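Local coordinates for protein thermophilic dibenzothiophene desulfurization enzyme C (Paenibacillus sp. A11-2, PDB 5XDC) that probably catalyses the FMNH2- and oxygen-dependent oxidation of dibenzothiophene to its sulfoxide and then its sulfone, as a flavin monooxygenase of the DszC family, at residues Pro331-Val339 / Arg406-Ser414; Tyr93-Phe104 / Pro244-Phe255. All coordinates share one frame; numbering follows the deposited sequence.

Contact 1 (Pro331-Val339 / Arg406-Ser414); sequences PEQRGQLMV and RFPTPSFYS. With SO4 (sulfate ion), chain K.
Arg-334 reaches from the first turns of helix 331-363 to the C-terminal carboxylate of Ser-414 and grips it end-on. Arg-334 NH1 makes a salt bridge to Ser-414 OXT at 2.8 Å and Arg-334 NH2 a hydrogen bond to Ser-414 O, also 2.8 Å, both nearly straight (175° and 173°) and in the guanidinium plane. CB of Pro-410 lies over the centre of one face of that plane, 3.6 Å from CZ of Arg-334, and a water joins NH1 to Pro-408 O. Ser-414 O also accepts from Ser-411 N, on the opposite face of its plane from NH2. The chain terminus is thus pinned to the helical C-terminal domain of an acyl-CoA dehydrogenase-like fold, beside the FMN-binding Tyr-413. A leucine in place of Arg-334 would probably cost the carboxylate both guanidinium bonds and leave the chain end freer to move. Packing is close at Gly-335, whose C lies 3.3 Å from CD1 of Phe-407, and at Met-338, whose CG meets Pro-408 CG at 3.7 Å. The exposed Glu-332 side chain fits more loosely, CG coming no nearer than 4.1 Å to Phe-407 CE2; Gln-333 faces away and hydrogen-bonds a sulfate, probably from the crystallisation liquor.

Contact 2 (Tyr93-Phe104 / Pro244-Phe255); sequences YHFSNFAYVDLF and PSLWTPITQLIF
The segments 93-104 and 247-255, of helices 85-104 and 247-276, run antiparallel (173° between their directions), their axes 9.5 Å apart at closest approach, with Ser-96 facing Thr-251 and Tyr-100 facing Trp-247. In this acyl-CoA dehydrogenase-like fold the pairing joins the N-terminal helical domain to the first long helix of the C-terminal one. Trp-247 is the central wedge: with CG anti to the backbone N (chi1 177°), its ring extends toward the other helix, and Trp-247 NE1 donates to Ser-96 O at 3.0 Å. The bond is bent, and NE1 sits above the carbonyl plane, on the face opposite Tyr-100 N, a second donor to that oxygen. The edge of Tyr-100 points at the five-membered ring of Trp-247 in a T-shaped pair, planes at 80°, while Thr-251 OG1 lies over the other face of the Trp-247 ring. Ser-96 OG lies 2.8 Å from Thr-251 OG1, whose own proton goes to Trp-247 O. Beside the bound indole and the FMN site, empty in this chain, the rings of Tyr-93 and Phe-255 meet obliquely, and Tyr-93 OH is hydrogen-bonded to Glu-130. At the opposite end CB of Pro-244 sits over one face of the Phe-104 ring, 3.4 Å from Phe-104 CZ.

The centres of contacts 1 and 2 are 14 Å apart, and segment 244-255, which packs on helix 85-104 in contact 2, also touches both segments of contact 1, on helix 331-363 and the C-terminal tail. Along the chain they come in series, contact 2 closing before contact 1 opens. Thr-248 OG1 probably hydrogen-bonds to Ser-411 O at 2.7 Å, and Arg-334 NE probably to Ser-245 O. Contact 2 is wholly within one subunit, whereas contact 1 also meets neighbouring subunits, Arg-406 forming a salt bridge with Glu-291 of the third. Tyr-93 and Tyr-413, both FMN-binding residues, belong to one contact each, so the two probably help to shape the same site, empty of FMN in this chain.

Contact 1 (Pro331-Val339 / Arg406-Ser414)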
loop_
_atom_site.group_PDB
_atom_site.type_symbol
_atom_site.label_atom_id
_atom_site.label_comp_id
_atom_site.label_asym_id
_atom_site.label_seq_id
_atom_site.Cartn_x
_atom_site.Cartn_y
_atom_site.Cartn_z
ATOM N N PRO B 331 34.577 3.416 -10.446
ATOM C CA PRO B 331 33.155 3.569 -10.782
ATOM C C PRO B 331 32.293 2.478 -10.185
ATOM O O PRO B 331 31.121 2.720 -9.873
ATOM C CB PRO B 331 33.135 3.516 -12.313
ATOM C CG PRO B 331 34.559 3.631 -12.757
ATOM C CD PRO B 331 35.432 3.244 -11.633
ATOM N N GLU B 332 32.841 1.274 -10.025
ATOM C CA GLU B 332 32.079 0.190 -9.422
ATOM C C GLU B 332 31.818 0.456 -7.948
ATOM O O GLU B 332 30.694 0.251 -7.467
ATOM C CB GLU B 332 32.816 -1.133 -9.624
ATOM C CG GLU B 332 32.852 -1.573 -11.089
ATOM C CD GLU B 332 33.891 -0.840 -11.961
ATOM O OE1 GLU B 332 34.898 -0.307 -11.428
ATOM O OE2 GLU B 332 33.699 -0.807 -13.203
ATOM N N GLN B 333 32.835 0.927 -7.216
ATOM C CA GLN B 333 32.645 1.296 -5.818
ATOM C C GLN B 333 31.642 2.435 -5.689
ATOM O O GLN B 333 30.762 2.406 -4.823
ATOM C CB GLN B 333 33.981 1.701 -5.193
ATOM C CG GLN B 333 34.992 0.550 -5.087
ATOM C CD GLN B 333 36.379 1.029 -4.683
ATOM O OE1 GLN B 333 36.812 2.108 -5.091
ATOM N NE2 GLN B 333 37.071 0.236 -3.869
ATOM N N ARG B 334 31.792 3.464 -6.524
ATOM C CA ARG B 334 30.891 4.608 -6.469
ATOM C C ARG B 334 29.474 4.196 -6.852
ATOM O O ARG B 334 28.504 4.624 -6.215
ATOM C CB ARG B 334 31.398 5.713 -7.397
ATOM C CG ARG B 334 30.641 7.023 -7.283
ATOM C CD ARG B 334 29.489 7.141 -8.273
ATOM N NE ARG B 334 28.960 8.501 -8.251
ATOM C CZ ARG B 334 27.731 8.860 -8.612
ATOM N NH1 ARG B 334 26.845 7.961 -9.027
ATOM N NH2 ARG B 334 27.387 10.137 -8.541
ATOM N N GLY B 335 29.348 3.363 -7.887
ATOM C CA GLY B 335 28.034 2.955 -8.355
ATOM C C GLY B 335 27.291 2.105 -7.346
ATOM O O GLY B 335 26.102 2.324 -7.091
ATOM N N GLN B 336 27.978 1.134 -6.745
ATOM C CA GLN B 336 27.363 0.344 -5.682
ATOM C C GLN B 336 26.930 1.230 -4.528
ATOM O O GLN B 336 25.845 1.049 -3.966
ATOM C CB GLN B 336 28.323 -0.723 -5.172
ATOM C CG GLN B 336 28.582 -1.826 -6.171
ATOM C CD GLN B 336 29.610 -2.818 -5.670
ATOM O OE1 GLN B 336 30.000 -2.784 -4.500
ATOM N NE2 GLN B 336 30.057 -3.706 -6.552
ATOM N N LEU B 337 27.762 2.204 -4.156
ATOM C CA LEU B 337 27.373 3.093 -3.075
ATOM C C LEU B 337 26.134 3.889 -3.457
ATOM O O LEU B 337 25.203 4.017 -2.654
ATOM C CB LEU B 337 28.521 4.028 -2.717
ATOM C CG LEU B 337 28.134 5.052 -1.652
ATOM C CD1 LEU B 337 27.743 4.450 -0.317
ATOM C CD2 LEU B 337 29.255 6.076 -1.465
ATOM N N MET B 338 26.099 4.423 -4.677
ATOM C CA MET B 338 24.947 5.214 -5.099
ATOM C C MET B 338 23.673 4.372 -5.101
ATOM O O MET B 338 22.602 4.854 -4.726
ATOM C CB MET B 338 25.193 5.817 -6.476
ATOM C CG MET B 338 24.088 6.774 -6.932
ATOM S SD MET B 338 23.984 8.289 -5.954
ATOM C CE MET B 338 22.324 8.137 -5.263
ATOM N N VAL B 339 23.768 3.110 -5.519
ATOM C CA VAL B 339 22.596 2.236 -5.468
ATOM C C VAL B 339 22.139 2.043 -4.025
ATOM O O VAL B 339 20.939 2.078 -3.731
ATOM C CB VAL B 339 22.906 0.896 -6.166
ATOM C CG1 VAL B 339 21.794 -0.121 -5.931
ATOM C CG2 VAL B 339 23.090 1.118 -7.643
ATOM N N ARG B 406 23.469 -2.140 -14.610
ATOM C CA ARG B 406 23.910 -0.810 -15.012
ATOM C C ARG B 406 23.933 0.110 -13.796
ATOM O O ARG B 406 22.910 0.293 -13.126
ATOM C CB ARG B 406 23.002 -0.224 -16.088
ATOM C CG ARG B 406 22.973 -1.028 -17.363
ATOM C CD ARG B 406 22.546 -0.163 -18.532
ATOM N NE ARG B 406 21.988 -0.960 -19.625
ATOM C CZ ARG B 406 20.692 -1.058 -19.919
ATOM N NH1 ARG B 406 19.775 -0.401 -19.216
ATOM N NH2 ARG B 406 20.311 -1.818 -20.937
ATOM N N PHE B 407 25.087 0.682 -13.508
ATOM C CA PHE B 407 25.132 1.652 -12.427
ATOM C C PHE B 407 24.522 2.979 -12.877
ATOM O O PHE B 407 24.469 3.277 -14.068
ATOM C CB PHE B 407 26.567 1.868 -11.965
ATOM C CG PHE B 407 27.151 0.685 -11.250
ATOM C CD1 PHE B 407 26.640 0.270 -10.032
ATOM C CD2 PHE B 407 28.201 -0.024 -11.806
ATOM C CE1 PHE B 407 27.163 -0.813 -9.373
ATOM C CE2 PHE B 407 28.733 -1.118 -11.150
ATOM C CZ PHE B 407 28.220 -1.513 -9.934
ATOM N N PRO B 408 24.002 3.780 -11.949
ATOM C CA PRO B 408 23.432 5.068 -12.364
ATOM C C PRO B 408 24.490 5.936 -13.031
ATOM O O PRO B 408 25.669 5.889 -12.688
ATOM C CB PRO B 408 22.928 5.690 -11.052
ATOM C CG PRO B 408 23.397 4.821 -9.950
ATOM C CD PRO B 408 23.789 3.492 -10.524
ATOM N N THR B 409 24.058 6.728 -13.993
ATOM C CA THR B 409 24.963 7.691 -14.622
ATOM C C THR B 409 25.242 8.824 -13.644
ATOM O O THR B 409 24.308 9.546 -13.267
ATOM C CB THR B 409 24.350 8.230 -15.906
ATOM O OG1 THR B 409 24.119 7.145 -16.811
ATOM C CG2 THR B 409 25.281 9.255 -16.576
ATOM N N PRO B 410 26.485 9.027 -13.208
ATOM C CA PRO B 410 26.741 10.085 -12.225
ATOM C C PRO B 410 26.322 11.452 -12.739
ATOM O O PRO B 410 26.531 11.800 -13.905
ATOM C CB PRO B 410 28.255 10.002 -12.002
ATOM C CG PRO B 410 28.570 8.578 -12.271
ATOM C CD PRO B 410 27.694 8.219 -13.448
ATOM N N SER B 411 25.749 12.237 -11.838
ATOM C CA SER B 411 25.226 13.553 -12.158
ATOM C C SER B 411 25.030 14.291 -10.841
ATOM O O SER B 411 25.426 13.809 -9.775
ATOM C CB SER B 411 23.916 13.435 -12.948
ATOM O OG SER B 411 22.853 13.157 -12.042
ATOM N N PHE B 412 24.411 15.460 -10.901
ATOM C CA PHE B 412 24.136 16.169 -9.666
ATOM C C PHE B 412 22.972 15.555 -8.905
ATOM O O PHE B 412 22.714 15.960 -7.767
ATOM C CB PHE B 412 23.861 17.646 -9.952
ATOM C CG PHE B 412 25.103 18.436 -10.272
ATOM C CD1 PHE B 412 25.945 18.844 -9.259
ATOM C CD2 PHE B 412 25.415 18.770 -11.567
ATOM C CE1 PHE B 412 27.094 19.569 -9.538
ATOM C CE2 PHE B 412 26.565 19.488 -11.850
ATOM C CZ PHE B 412 27.402 19.879 -10.830
ATOM N N TYR B 413 22.281 14.582 -9.506
ATOM C CA TYR B 413 21.150 13.923 -8.879
ATOM C C TYR B 413 21.294 12.411 -8.783
ATOM O O TYR B 413 20.478 11.775 -8.113
ATOM C CB TYR B 413 19.864 14.259 -9.649
ATOM C CG TYR B 413 19.529 15.723 -9.626
ATOM C CD1 TYR B 413 19.014 16.316 -8.491
ATOM C CD2 TYR B 413 19.755 16.524 -10.737
ATOM C CE1 TYR B 413 18.695 17.669 -8.469
ATOM C CE2 TYR B 413 19.449 17.871 -10.720
ATOM C CZ TYR B 413 18.921 18.437 -9.581
ATOM O OH TYR B 413 18.616 19.778 -9.559
ATOM N N SER B 414 22.306 11.823 -9.397
ATOM C CA SER B 414 22.439 10.376 -9.434
ATOM C C SER B 414 23.904 9.968 -9.521
ATOM O O SER B 414 24.809 10.817 -9.472
ATOM C CB SER B 414 21.643 9.801 -10.615
ATOM O OG SER B 414 22.173 10.214 -11.863
ATOM O OXT SER B 414 24.207 8.776 -9.627
HETATM S S SO4 K . 36.519 -2.486 -1.396
HETATM O O1 SO4 K . 36.554 -3.939 -1.229
HETATM O O2 SO4 K . 36.177 -1.865 -0.117
HETATM O O3 SO4 K . 37.837 -2.008 -1.822
HETATM O O4 SO4 K . 35.548 -2.179 -2.445
HETATM O O HOH W 1 27.170 5.433 -10.382
#

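Contact 2 (Tyr93-Phe104 / Pro244-Phe255)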
loop_
_atom_site.group_PDB
_atom_site.type_symbol
_atom_site.label_atom_id
_atom_site.label_comp_id
_atom_site.label_asym_id
_atom_site.label_seq_id
_atom_site.Cartn_x
_atom_site.Cartn_y
_atom_site.Cartn_z
ATOM N N TYR B 93 23.078 20.519 4.517
ATOM C CA TYR B 93 23.571 21.095 3.274
ATOM C C TYR B 93 24.956 21.694 3.456
ATOM O O TYR B 93 25.758 21.694 2.520
ATOM C CB TYR B 93 22.626 22.177 2.772
ATOM C CG TYR B 93 21.591 21.721 1.794
ATOM C CD1 TYR B 93 20.445 21.057 2.221
ATOM C CD2 TYR B 93 21.733 21.985 0.446
ATOM C CE1 TYR B 93 19.472 20.649 1.323
ATOM C CE2 TYR B 93 20.755 21.585 -0.474
ATOM C CZ TYR B 93 19.626 20.914 -0.027
ATOM O OH TYR B 93 18.635 20.498 -0.908
ATOM N N HIS B 94 25.236 22.230 4.640
ATOM C CA HIS B 94 26.587 22.684 4.944
ATOM C C HIS B 94 27.600 21.574 4.677
ATOM O O HIS B 94 28.636 21.810 4.054
ATOM C CB HIS B 94 26.648 23.156 6.388
ATOM C CG HIS B 94 28.037 23.292 6.930
ATOM N ND1 HIS B 94 28.769 24.457 6.830
ATOM C CD2 HIS B 94 28.814 22.412 7.602
ATOM C CE1 HIS B 94 29.948 24.281 7.403
ATOM N NE2 HIS B 94 30.003 23.047 7.875
ATOM N N PHE B 95 27.295 20.347 5.103
ATOM C CA PHE B 95 28.226 19.248 4.854
ATOM C C PHE B 95 28.224 18.787 3.402
ATOM O O PHE B 95 29.252 18.305 2.914
ATOM C CB PHE B 95 27.934 18.091 5.813
ATOM C CG PHE B 95 28.242 18.439 7.236
ATOM C CD1 PHE B 95 29.554 18.561 7.662
ATOM C CD2 PHE B 95 27.234 18.757 8.115
ATOM C CE1 PHE B 95 29.830 18.924 8.960
ATOM C CE2 PHE B 95 27.504 19.129 9.405
ATOM C CZ PHE B 95 28.819 19.216 9.835
ATOM N N SER B 96 27.107 18.918 2.677
ATOM C CA SER B 96 27.152 18.695 1.237
ATOM C C SER B 96 28.092 19.686 0.570
ATOM O O SER B 96 28.921 19.310 -0.264
ATOM C CB SER B 96 25.752 18.800 0.626
ATOM O OG SER B 96 25.812 18.776 -0.786
ATOM N N ASN B 97 27.988 20.962 0.950
ATOM C CA ASN B 97 28.870 21.984 0.402
ATOM C C ASN B 97 30.318 21.703 0.782
ATOM O O ASN B 97 31.219 21.770 -0.066
ATOM C CB ASN B 97 28.450 23.366 0.902
ATOM C CG ASN B 97 27.026 23.747 0.476
ATOM O OD1 ASN B 97 26.543 23.308 -0.562
ATOM N ND2 ASN B 97 26.370 24.565 1.279
ATOM N N PHE B 98 30.544 21.352 2.042
ATOM C CA PHE B 98 31.883 21.012 2.497
ATOM C C PHE B 98 32.444 19.826 1.727
ATOM O O PHE B 98 33.609 19.834 1.323
ATOM C CB PHE B 98 31.864 20.706 3.987
ATOM C CG PHE B 98 33.200 20.288 4.497
ATOM C CD1 PHE B 98 34.119 21.242 4.884
ATOM C CD2 PHE B 98 33.568 18.956 4.515
ATOM C CE1 PHE B 98 35.373 20.876 5.323
ATOM C CE2 PHE B 98 34.844 18.588 4.957
ATOM C CZ PHE B 98 35.727 19.551 5.355
ATOM N N ALA B 99 31.632 18.791 1.517
ATOM C CA ALA B 99 32.100 17.634 0.768
ATOM C C ALA B 99 32.562 18.023 -0.623
ATOM O O ALA B 99 33.592 17.536 -1.099
ATOM C CB ALA B 99 31.003 16.575 0.692
ATOM N N TYR B 100 31.809 18.889 -1.309
ATOM C CA TYR B 100 32.226 19.320 -2.635
ATOM C C TYR B 100 33.584 20.007 -2.568
ATOM O O TYR B 100 34.478 19.724 -3.370
ATOM C CB TYR B 100 31.177 20.252 -3.253
ATOM C CG TYR B 100 31.409 20.447 -4.721
ATOM C CD1 TYR B 100 32.357 21.365 -5.191
ATOM C CD2 TYR B 100 30.732 19.680 -5.658
ATOM C CE1 TYR B 100 32.589 21.514 -6.540
ATOM C CE2 TYR B 100 30.953 19.826 -7.005
ATOM C CZ TYR B 100 31.898 20.738 -7.451
ATOM O OH TYR B 100 32.128 20.877 -8.791
ATOM N N VAL B 101 33.748 20.914 -1.613
ATOM C CA VAL B 101 35.025 21.605 -1.461
ATOM C C VAL B 101 36.140 20.601 -1.211
ATOM O O VAL B 101 37.206 20.660 -1.837
ATOM C CB VAL B 101 34.939 22.640 -0.331
ATOM C CG1 VAL B 101 36.341 23.204 -0.020
ATOM C CG2 VAL B 101 33.982 23.769 -0.695
ATOM N N ASP B 102 35.911 19.662 -0.289
ATOM C CA ASP B 102 36.960 18.711 0.064
ATOM C C ASP B 102 37.346 17.834 -1.120
ATOM O O ASP B 102 38.516 17.449 -1.247
ATOM C CB ASP B 102 36.526 17.838 1.227
ATOM C CG ASP B 102 37.704 17.167 1.903
ATOM O OD1 ASP B 102 38.421 17.870 2.635
ATOM O OD2 ASP B 102 37.906 15.960 1.689
ATOM N N LEU B 103 36.389 17.501 -1.992
ATOM C CA LEU B 103 36.647 16.585 -3.090
ATOM C C LEU B 103 37.316 17.252 -4.284
ATOM O O LEU B 103 37.895 16.548 -5.115
ATOM C CB LEU B 103 35.337 15.941 -3.556
ATOM C CG LEU B 103 34.717 14.954 -2.574
ATOM C CD1 LEU B 103 33.261 14.671 -2.978
ATOM C CD2 LEU B 103 35.532 13.655 -2.523
ATOM N N PHE B 104 37.229 18.581 -4.400
ATOM C CA PHE B 104 37.759 19.296 -5.553
ATOM C C PHE B 104 38.842 20.310 -5.214
ATOM O O PHE B 104 39.617 20.670 -6.110
ATOM C CB PHE B 104 36.625 20.019 -6.298
ATOM C CG PHE B 104 35.770 19.105 -7.120
ATOM C CD1 PHE B 104 36.138 18.761 -8.407
ATOM C CD2 PHE B 104 34.608 18.577 -6.598
ATOM C CE1 PHE B 104 35.360 17.922 -9.156
ATOM C CE2 PHE B 104 33.827 17.723 -7.345
ATOM C CZ PHE B 104 34.199 17.403 -8.625
ATOM N N PRO B 244 35.690 12.233 -6.780
ATOM C CA PRO B 244 34.877 13.446 -6.600
ATOM C C PRO B 244 33.405 13.223 -6.892
ATOM O O PRO B 244 32.567 13.951 -6.339
ATOM C CB PRO B 244 35.511 14.444 -7.579
ATOM C CG PRO B 244 36.918 13.958 -7.733
ATOM C CD PRO B 244 36.800 12.464 -7.722
ATOM N N SER B 245 33.067 12.244 -7.739
ATOM C CA SER B 245 31.663 11.920 -7.971
ATOM C C SER B 245 30.996 11.296 -6.746
ATOM O O SER B 245 29.777 11.065 -6.794
ATOM C CB SER B 245 31.520 10.994 -9.187
ATOM O OG SER B 245 31.890 9.658 -8.884
ATOM N N LEU B 246 31.734 11.023 -5.655
ATOM C CA LEU B 246 31.099 10.647 -4.397
ATOM C C LEU B 246 30.200 11.750 -3.862
ATOM O O LEU B 246 29.390 11.487 -2.971
ATOM C CB LEU B 246 32.114 10.317 -3.308
ATOM C CG LEU B 246 32.946 9.034 -3.413
ATOM C CD1 LEU B 246 33.921 8.985 -2.233
ATOM C CD2 LEU B 246 32.047 7.799 -3.431
ATOM N N TRP B 247 30.331 12.971 -4.376
ATOM C CA TRP B 247 29.528 14.071 -3.857
ATOM C C TRP B 247 28.042 13.723 -3.888
ATOM O O TRP B 247 27.314 14.007 -2.926
ATOM C CB TRP B 247 29.788 15.356 -4.650
ATOM C CG TRP B 247 28.912 16.461 -4.168
ATOM C CD1 TRP B 247 29.135 17.267 -3.107
ATOM C CD2 TRP B 247 27.625 16.823 -4.688
ATOM N NE1 TRP B 247 28.088 18.139 -2.940
ATOM C CE2 TRP B 247 27.147 17.888 -3.905
ATOM C CE3 TRP B 247 26.846 16.361 -5.753
ATOM C CZ2 TRP B 247 25.911 18.494 -4.138
ATOM C CZ3 TRP B 247 25.618 16.961 -5.988
ATOM C CH2 TRP B 247 25.167 18.016 -5.186
ATOM N N THR B 248 27.585 13.085 -4.970
ATOM C CA THR B 248 26.149 12.830 -5.106
ATOM C C THR B 248 25.659 11.793 -4.112
ATOM O O THR B 248 24.687 12.078 -3.397
ATOM C CB THR B 248 25.817 12.423 -6.540
ATOM O OG1 THR B 248 26.617 13.184 -7.438
ATOM C CG2 THR B 248 24.331 12.684 -6.828
ATOM N N PRO B 249 26.247 10.591 -4.004
ATOM C CA PRO B 249 25.758 9.669 -2.965
ATOM C C PRO B 249 25.853 10.255 -1.572
ATOM O O PRO B 249 24.929 10.068 -0.774
ATOM C CB PRO B 249 26.639 8.420 -3.136
ATOM C CG PRO B 249 27.773 8.848 -4.031
ATOM C CD PRO B 249 27.251 9.953 -4.877
ATOM N N ILE B 250 26.932 10.987 -1.254
ATOM C CA ILE B 250 27.035 11.627 0.055
ATOM C C ILE B 250 25.836 12.530 0.294
ATOM O O ILE B 250 25.221 12.516 1.367
ATOM C CB ILE B 250 28.346 12.427 0.163
ATOM C CG1 ILE B 250 29.524 11.458 0.287
ATOM C CG2 ILE B 250 28.309 13.382 1.347
ATOM C CD1 ILE B 250 30.880 12.138 0.141
ATOM N N THR B 251 25.520 13.351 -0.699
ATOM C CA THR B 251 24.478 14.357 -0.543
ATOM C C THR B 251 23.100 13.712 -0.523
ATOM O O THR B 251 22.231 14.121 0.251
ATOM C CB THR B 251 24.604 15.381 -1.669
ATOM O OG1 THR B 251 25.856 16.072 -1.547
ATOM C CG2 THR B 251 23.468 16.420 -1.623
ATOM N N GLN B 252 22.887 12.708 -1.364
ATOM C CA GLN B 252 21.607 12.010 -1.368
ATOM C C GLN B 252 21.388 11.258 -0.061
ATOM O O GLN B 252 20.244 11.118 0.385
ATOM C CB GLN B 252 21.547 11.089 -2.587
ATOM C CG GLN B 252 21.447 11.843 -3.886
ATOM C CD GLN B 252 20.030 12.342 -4.149
ATOM O OE1 GLN B 252 19.065 11.651 -3.842
ATOM N NE2 GLN B 252 19.904 13.541 -4.704
ATOM N N LEU B 253 22.461 10.821 0.604
ATOM C CA LEU B 253 22.301 10.218 1.925
ATOM C C LEU B 253 22.084 11.260 3.019
ATOM O O LEU B 253 21.431 10.961 4.030
ATOM C CB LEU B 253 23.500 9.321 2.260
ATOM C CG LEU B 253 23.286 8.362 3.427
ATOM C CD1 LEU B 253 22.214 7.352 3.135
ATOM C CD2 LEU B 253 24.584 7.626 3.752
ATOM N N ILE B 254 22.585 12.494 2.838
ATOM C CA ILE B 254 22.185 13.591 3.717
ATOM C C ILE B 254 20.670 13.771 3.667
ATOM O O ILE B 254 20.005 13.848 4.703
ATOM C CB ILE B 254 22.916 14.894 3.337
ATOM C CG1 ILE B 254 24.396 14.795 3.707
ATOM C CG2 ILE B 254 22.297 16.089 4.031
ATOM C CD1 ILE B 254 25.259 15.916 3.106
ATOM N N PHE B 255 20.110 13.841 2.455
ATOM C CA PHE B 255 18.665 13.992 2.319
ATOM C C PHE B 255 17.937 12.843 3.004
ATOM O O PHE B 255 16.920 13.048 3.687
ATOM C CB PHE B 255 18.277 14.050 0.844
ATOM C CG PHE B 255 18.914 15.186 0.062
ATOM C CD1 PHE B 255 19.402 16.301 0.703
ATOM C CD2 PHE B 255 18.982 15.125 -1.328
ATOM C CE1 PHE B 255 19.969 17.350 -0.024
ATOM C CE2 PHE B 255 19.550 16.166 -2.059
ATOM C CZ PHE B 255 20.042 17.280 -1.398
#